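Local coordinates for protein ralf, proline/betaine transporter (Legionella pneumophila, PDB 4D7Q) that probably acts as a guanine nucleotide exchange factor, here as a chimera joining the Legionella RalF Sec7 domain to the capping domain of Rickettsia RalF, at residues Thr83-Leu97 and Ser119-Val132. The protein carries 2 engineered substitutions. Numbering follows the deposited sequence.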
loop_
_atom_site.group_PDB
_atom_site.type_symbol
_atom_site.label_atom_id
_atom_site.label_comp_id
_atom_site.label_asym_id
_atom_site.label_seq_id
_atom_site.Cartn_x
_atom_site.Cartn_y
_atom_site.Cartn_z
ATOM N N THR A 83 -4.844 -8.518 -12.239
ATOM C CA THR A 83 -4.065 -7.750 -13.227
ATOM C C THR A 83 -4.009 -8.420 -14.623
ATOM O O THR A 83 -4.103 -7.713 -15.626
ATOM C CB THR A 83 -2.683 -7.350 -12.665
ATOM O OG1 THR A 83 -2.856 -6.743 -11.380
ATOM C CG2 THR A 83 -1.934 -6.357 -13.583
ATOM N N SER A 84 -3.893 -9.767 -14.684
ATOM C CA SER A 84 -3.838 -10.529 -15.950
ATOM C C SER A 84 -5.114 -10.400 -16.780
ATOM O O SER A 84 -5.071 -10.548 -18.005
ATOM C CB SER A 84 -3.557 -12.002 -15.687
ATOM O OG SER A 84 -4.680 -12.605 -15.062
ATOM N N GLN A 85 -6.231 -10.093 -16.110
ATOM C CA GLN A 85 -7.546 -9.887 -16.701
ATOM C C GLN A 85 -7.637 -8.491 -17.360
ATOM O O GLN A 85 -8.593 -8.206 -18.079
ATOM C CB GLN A 85 -8.633 -10.103 -15.630
ATOM C CG GLN A 85 -8.906 -11.602 -15.346
ATOM C CD GLN A 85 -9.525 -11.914 -13.993
ATOM O OE1 GLN A 85 -10.260 -11.112 -13.396
ATOM N NE2 GLN A 85 -9.259 -13.118 -13.486
ATOM N N MET A 86 -6.631 -7.624 -17.123
ATOM C CA MET A 86 -6.598 -6.300 -17.743
ATOM C C MET A 86 -5.895 -6.419 -19.085
ATOM O O MET A 86 -4.932 -7.181 -19.219
ATOM C CB MET A 86 -5.926 -5.267 -16.844
ATOM C CG MET A 86 -6.532 -5.217 -15.462
ATOM S SD MET A 86 -5.755 -3.951 -14.453
ATOM C CE MET A 86 -6.665 -2.506 -15.018
ATOM N N ASN A 87 -6.395 -5.708 -20.088
ATOM C CA ASN A 87 -5.811 -5.821 -21.420
ATOM C C ASN A 87 -4.862 -4.669 -21.670
ATOM O O ASN A 87 -5.318 -3.550 -21.850
ATOM C CB ASN A 87 -6.910 -5.951 -22.497
ATOM C CG ASN A 87 -6.410 -6.168 -23.920
ATOM O OD1 ASN A 87 -5.234 -6.474 -24.179
ATOM N ND2 ASN A 87 -7.311 -6.020 -24.878
ATOM N N PHE A 88 -3.534 -4.937 -21.622
ATOM C CA PHE A 88 -2.501 -3.913 -21.846
ATOM C C PHE A 88 -1.892 -4.001 -23.246
ATOM O O PHE A 88 -1.060 -3.161 -23.601
ATOM C CB PHE A 88 -1.386 -3.985 -20.782
ATOM C CG PHE A 88 -1.807 -3.725 -19.358
ATOM C CD1 PHE A 88 -2.356 -2.499 -18.989
ATOM C CD2 PHE A 88 -1.638 -4.700 -18.376
ATOM C CE1 PHE A 88 -2.782 -2.273 -17.679
ATOM C CE2 PHE A 88 -2.035 -4.459 -17.053
ATOM C CZ PHE A 88 -2.595 -3.246 -16.714
ATOM N N ASN A 89 -2.266 -5.035 -24.026
ATOM C CA ASN A 89 -1.732 -5.220 -25.369
ATOM C C ASN A 89 -2.124 -4.071 -26.289
ATOM O O ASN A 89 -3.302 -3.721 -26.385
ATOM C CB ASN A 89 -2.083 -6.592 -25.960
ATOM C CG ASN A 89 -1.193 -6.924 -27.135
ATOM O OD1 ASN A 89 0.030 -7.088 -27.002
ATOM N ND2 ASN A 89 -1.767 -6.928 -28.329
ATOM N N GLY A 90 -1.111 -3.428 -26.857
ATOM C CA GLY A 90 -1.287 -2.278 -27.742
ATOM C C GLY A 90 -1.473 -0.934 -27.052
ATOM O O GLY A 90 -1.565 0.085 -27.736
ATOM N N GLN A 91 -1.552 -0.927 -25.717
ATOM C CA GLN A 91 -1.668 0.263 -24.882
ATOM C C GLN A 91 -0.277 0.826 -24.663
ATOM O O GLN A 91 0.645 0.086 -24.508
ATOM C CB GLN A 91 -2.288 -0.076 -23.513
ATOM C CG GLN A 91 -3.801 -0.111 -23.417
ATOM C CD GLN A 91 -4.379 0.288 -22.071
ATOM O OE1 GLN A 91 -4.265 -0.418 -21.089
ATOM N NE2 GLN A 91 -5.051 1.411 -22.045
ATOM N N SER A 92 -0.140 2.136 -24.638
ATOM C CA SER A 92 1.115 2.767 -24.335
ATOM C C SER A 92 1.442 2.562 -22.857
ATOM O O SER A 92 0.592 2.222 -22.115
ATOM C CB SER A 92 1.065 4.230 -24.684
ATOM O OG SER A 92 0.504 4.961 -23.680
ATOM N N PHE A 93 2.691 2.742 -22.485
ATOM C CA PHE A 93 3.104 2.491 -21.130
ATOM C C PHE A 93 2.325 3.408 -20.184
ATOM O O PHE A 93 1.747 2.973 -19.263
ATOM C CB PHE A 93 4.612 2.641 -20.944
ATOM C CG PHE A 93 5.054 2.458 -19.539
ATOM C CD1 PHE A 93 5.312 1.220 -19.049
ATOM C CD2 PHE A 93 5.191 3.516 -18.710
ATOM C CE1 PHE A 93 5.691 1.040 -17.751
ATOM C CE2 PHE A 93 5.561 3.348 -17.409
ATOM C CZ PHE A 93 5.822 2.110 -16.927
ATOM N N VAL A 94 2.306 4.682 -20.493
ATOM C CA VAL A 94 1.606 5.703 -19.693
ATOM C C VAL A 94 0.086 5.408 -19.619
ATOM O O VAL A 94 -0.473 5.452 -18.522
ATOM C CB VAL A 94 1.932 7.151 -20.179
ATOM C CG1 VAL A 94 1.108 8.205 -19.425
ATOM C CG2 VAL A 94 3.415 7.454 -20.044
ATOM N N GLU A 95 -0.564 5.049 -20.759
ATOM C CA GLU A 95 -2.008 4.711 -20.777
ATOM C C GLU A 95 -2.302 3.524 -19.853
ATOM O O GLU A 95 -3.271 3.568 -19.111
ATOM C CB GLU A 95 -2.508 4.330 -22.193
ATOM C CG GLU A 95 -2.583 5.452 -23.211
ATOM C CD GLU A 95 -2.940 5.025 -24.630
ATOM O OE1 GLU A 95 -2.549 3.910 -25.059
ATOM O OE2 GLU A 95 -3.586 5.838 -25.331
ATOM N N GLY A 96 -1.509 2.456 -19.974
ATOM C CA GLY A 96 -1.656 1.231 -19.188
ATOM C C GLY A 96 -1.505 1.483 -17.707
ATOM O O GLY A 96 -2.339 1.046 -16.913
ATOM N N LEU A 97 -0.457 2.238 -17.338
ATOM C CA LEU A 97 -0.196 2.569 -15.945
ATOM C C LEU A 97 -1.307 3.450 -15.376
ATOM O O LEU A 97 -1.771 3.182 -14.279
ATOM C CB LEU A 97 1.201 3.204 -15.762
ATOM C CG LEU A 97 1.548 3.743 -14.361
ATOM C CD1 LEU A 97 1.733 2.597 -13.356
ATOM C CD2 LEU A 97 2.808 4.546 -14.415
ATOM N N SER A 119 2.923 -5.678 -9.744
ATOM C CA SER A 119 1.918 -6.425 -10.487
ATOM C C SER A 119 1.714 -5.829 -11.889
ATOM O O SER A 119 1.770 -6.567 -12.873
ATOM C CB SER A 119 0.608 -6.423 -9.704
ATOM O OG SER A 119 -0.303 -7.322 -10.302
ATOM N N PHE A 120 1.507 -4.496 -11.985
ATOM C CA PHE A 120 1.350 -3.828 -13.280
ATOM C C PHE A 120 2.605 -4.028 -14.138
ATOM O O PHE A 120 2.488 -4.273 -15.342
ATOM C CB PHE A 120 1.091 -2.308 -13.106
ATOM C CG PHE A 120 1.373 -1.517 -14.377
ATOM C CD1 PHE A 120 0.469 -1.532 -15.447
ATOM C CD2 PHE A 120 2.592 -0.863 -14.555
ATOM C CE1 PHE A 120 0.769 -0.888 -16.650
ATOM C CE2 PHE A 120 2.885 -0.218 -15.767
ATOM C CZ PHE A 120 1.966 -0.229 -16.803
ATOM N N SER A 121 3.798 -3.864 -13.527
ATOM C CA SER A 121 5.094 -3.973 -14.224
ATOM C C SER A 121 5.262 -5.344 -14.891
ATOM O O SER A 121 5.587 -5.405 -16.075
ATOM C CB SER A 121 6.251 -3.695 -13.260
ATOM O OG SER A 121 6.118 -2.393 -12.709
ATOM N N GLY A 122 4.963 -6.410 -14.152
ATOM C CA GLY A 122 5.053 -7.777 -14.675
ATOM C C GLY A 122 4.058 -8.053 -15.787
ATOM O O GLY A 122 4.412 -8.625 -16.816
ATOM N N ALA A 123 2.810 -7.591 -15.615
ATOM C CA ALA A 123 1.754 -7.811 -16.604
ATOM C C ALA A 123 1.928 -6.946 -17.865
ATOM O O ALA A 123 1.737 -7.449 -18.965
ATOM C CB ALA A 123 0.390 -7.598 -15.979
ATOM N N TYR A 124 2.330 -5.669 -17.713
ATOM C CA TYR A 124 2.585 -4.795 -18.855
ATOM C C TYR A 124 3.730 -5.351 -19.679
ATOM O O TYR A 124 3.652 -5.357 -20.914
ATOM C CB TYR A 124 2.930 -3.352 -18.429
ATOM C CG TYR A 124 2.981 -2.470 -19.652
ATOM C CD1 TYR A 124 1.816 -1.960 -20.211
ATOM C CD2 TYR A 124 4.171 -2.297 -20.361
ATOM C CE1 TYR A 124 1.838 -1.255 -21.413
ATOM C CE2 TYR A 124 4.204 -1.590 -21.557
ATOM C CZ TYR A 124 3.030 -1.095 -22.093
ATOM O OH TYR A 124 3.063 -0.389 -23.267
ATOM N N PHE A 125 4.810 -5.789 -19.003
ATOM C CA PHE A 125 5.949 -6.372 -19.709
ATOM C C PHE A 125 5.547 -7.680 -20.422
ATOM O O PHE A 125 5.871 -7.845 -21.589
ATOM C CB PHE A 125 7.162 -6.577 -18.788
ATOM C CG PHE A 125 8.261 -7.380 -19.447
ATOM C CD1 PHE A 125 8.914 -6.902 -20.582
ATOM C CD2 PHE A 125 8.605 -8.643 -18.970
ATOM C CE1 PHE A 125 9.897 -7.672 -21.225
ATOM C CE2 PHE A 125 9.609 -9.402 -19.601
ATOM C CZ PHE A 125 10.229 -8.919 -20.728
ATOM N N GLN A 126 4.828 -8.574 -19.737
ATOM C CA GLN A 126 4.399 -9.848 -20.313
ATOM C C GLN A 126 3.575 -9.631 -21.589
ATOM O O GLN A 126 3.815 -10.294 -22.599
ATOM C CB GLN A 126 3.611 -10.673 -19.278
ATOM C CG GLN A 126 3.421 -12.131 -19.685
ATOM C CD GLN A 126 2.131 -12.697 -19.146
ATOM O OE1 GLN A 126 2.125 -13.538 -18.235
ATOM N NE2 GLN A 126 1.006 -12.253 -19.702
ATOM N N GLN A 127 2.640 -8.679 -21.549
ATOM C CA GLN A 127 1.779 -8.373 -22.683
ATOM C C GLN A 127 2.455 -7.505 -23.741
ATOM O O GLN A 127 1.979 -7.477 -24.872
ATOM C CB GLN A 127 0.478 -7.715 -22.202
ATOM C CG GLN A 127 -0.401 -8.632 -21.357
ATOM C CD GLN A 127 -1.686 -7.953 -20.978
ATOM O OE1 GLN A 127 -2.284 -7.233 -21.776
ATOM N NE2 GLN A 127 -2.169 -8.202 -19.774
ATOM N N ASN A 128 3.562 -6.807 -23.390
ATOM C CA ASN A 128 4.291 -5.921 -24.313
ATOM C C ASN A 128 5.821 -6.081 -24.200
ATOM O O ASN A 128 6.513 -5.082 -23.907
ATOM C CB ASN A 128 3.860 -4.447 -24.062
ATOM C CG ASN A 128 2.384 -4.229 -24.266
ATOM O OD1 ASN A 128 1.893 -4.231 -25.389
ATOM N ND2 ASN A 128 1.641 -4.084 -23.184
ATOM N N PRO A 129 6.393 -7.295 -24.487
ATOM C CA PRO A 129 7.858 -7.469 -24.355
ATOM C C PRO A 129 8.704 -6.629 -25.310
ATOM O O PRO A 129 9.919 -6.539 -25.148
ATOM C CB PRO A 129 8.053 -8.978 -24.576
ATOM C CG PRO A 129 6.891 -9.373 -25.435
ATOM C CD PRO A 129 5.751 -8.573 -24.861
ATOM N N ASP A 130 8.052 -6.052 -26.311
ATOM C CA ASP A 130 8.602 -5.185 -27.356
ATOM C C ASP A 130 8.604 -3.695 -26.941
ATOM O O ASP A 130 9.218 -2.881 -27.623
ATOM C CB ASP A 130 7.739 -5.359 -28.636
ATOM C CG ASP A 130 6.220 -5.162 -28.434
ATOM O OD1 ASP A 130 5.636 -5.842 -27.551
ATOM O OD2 ASP A 130 5.608 -4.390 -29.217
ATOM N N VAL A 131 7.905 -3.331 -25.846
ATOM C CA VAL A 131 7.792 -1.917 -25.419
ATOM C C VAL A 131 8.823 -1.596 -24.336
ATOM O O VAL A 131 9.475 -0.552 -24.385
ATOM C CB VAL A 131 6.332 -1.551 -25.008
ATOM C CG1 VAL A 131 6.229 -0.140 -24.428
ATOM C CG2 VAL A 131 5.370 -1.715 -26.186
ATOM N N VAL A 132 8.949 -2.484 -23.356
ATOM C CA VAL A 132 9.913 -2.363 -22.256
ATOM C C VAL A 132 10.806 -3.604 -22.238
ATOM O O VAL A 132 10.336 -4.667 -22.605
ATOM C CB VAL A 132 9.240 -2.081 -20.875
ATOM C CG1 VAL A 132 8.721 -0.635 -20.800
ATOM C CG2 VAL A 132 8.117 -3.082 -20.578
HETATM O O HOH W 1 1.806 -1.033 -26.515
#
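Gln127, in the last turn of helix 110-127, grips the backbone of the loop linking helices 73-84 and 93-102 of the all-helical Sec7 domain, the Legionella part of this chimera. Its NE2 donates to Met86 O at 3.0 Å (169°), while OE1 accepts from Phe88 N at 2.6 Å, settling which end of the amide is nitrogen. One residue on, Asn128 takes over at the type II turn Phe88-Gln91: ND2 gives a proton to Phe88 O (2.9 Å) from above the carbonyl plane, on the face opposite Gln91 N, the turn's own donor, and also bonds Tyr124 O. Asn128 OD1 accepts a weak bond from Gly90 N (3.4 Å). At the far end of the loop, Tyr124 OH donates to Gln91 O, which also lies 2.6 Å from a water oxygen. Beside these bonds is an aromatic cluster: Phe120 turns one edge to the face of Phe88, planes at 90°, and takes Leu97 CA over one face (CH-pi), while Phe93 meets the face of Tyr124 edge-on. On helix 73-84, Thr83 OG1 and Ser119 OG share a hydrogen bond of 2.8 Å; Thr83 OG1 also hydrogen-bonds Leu79 O, and Thr83 CG2 rests 3.6 Å from Ala123 CB.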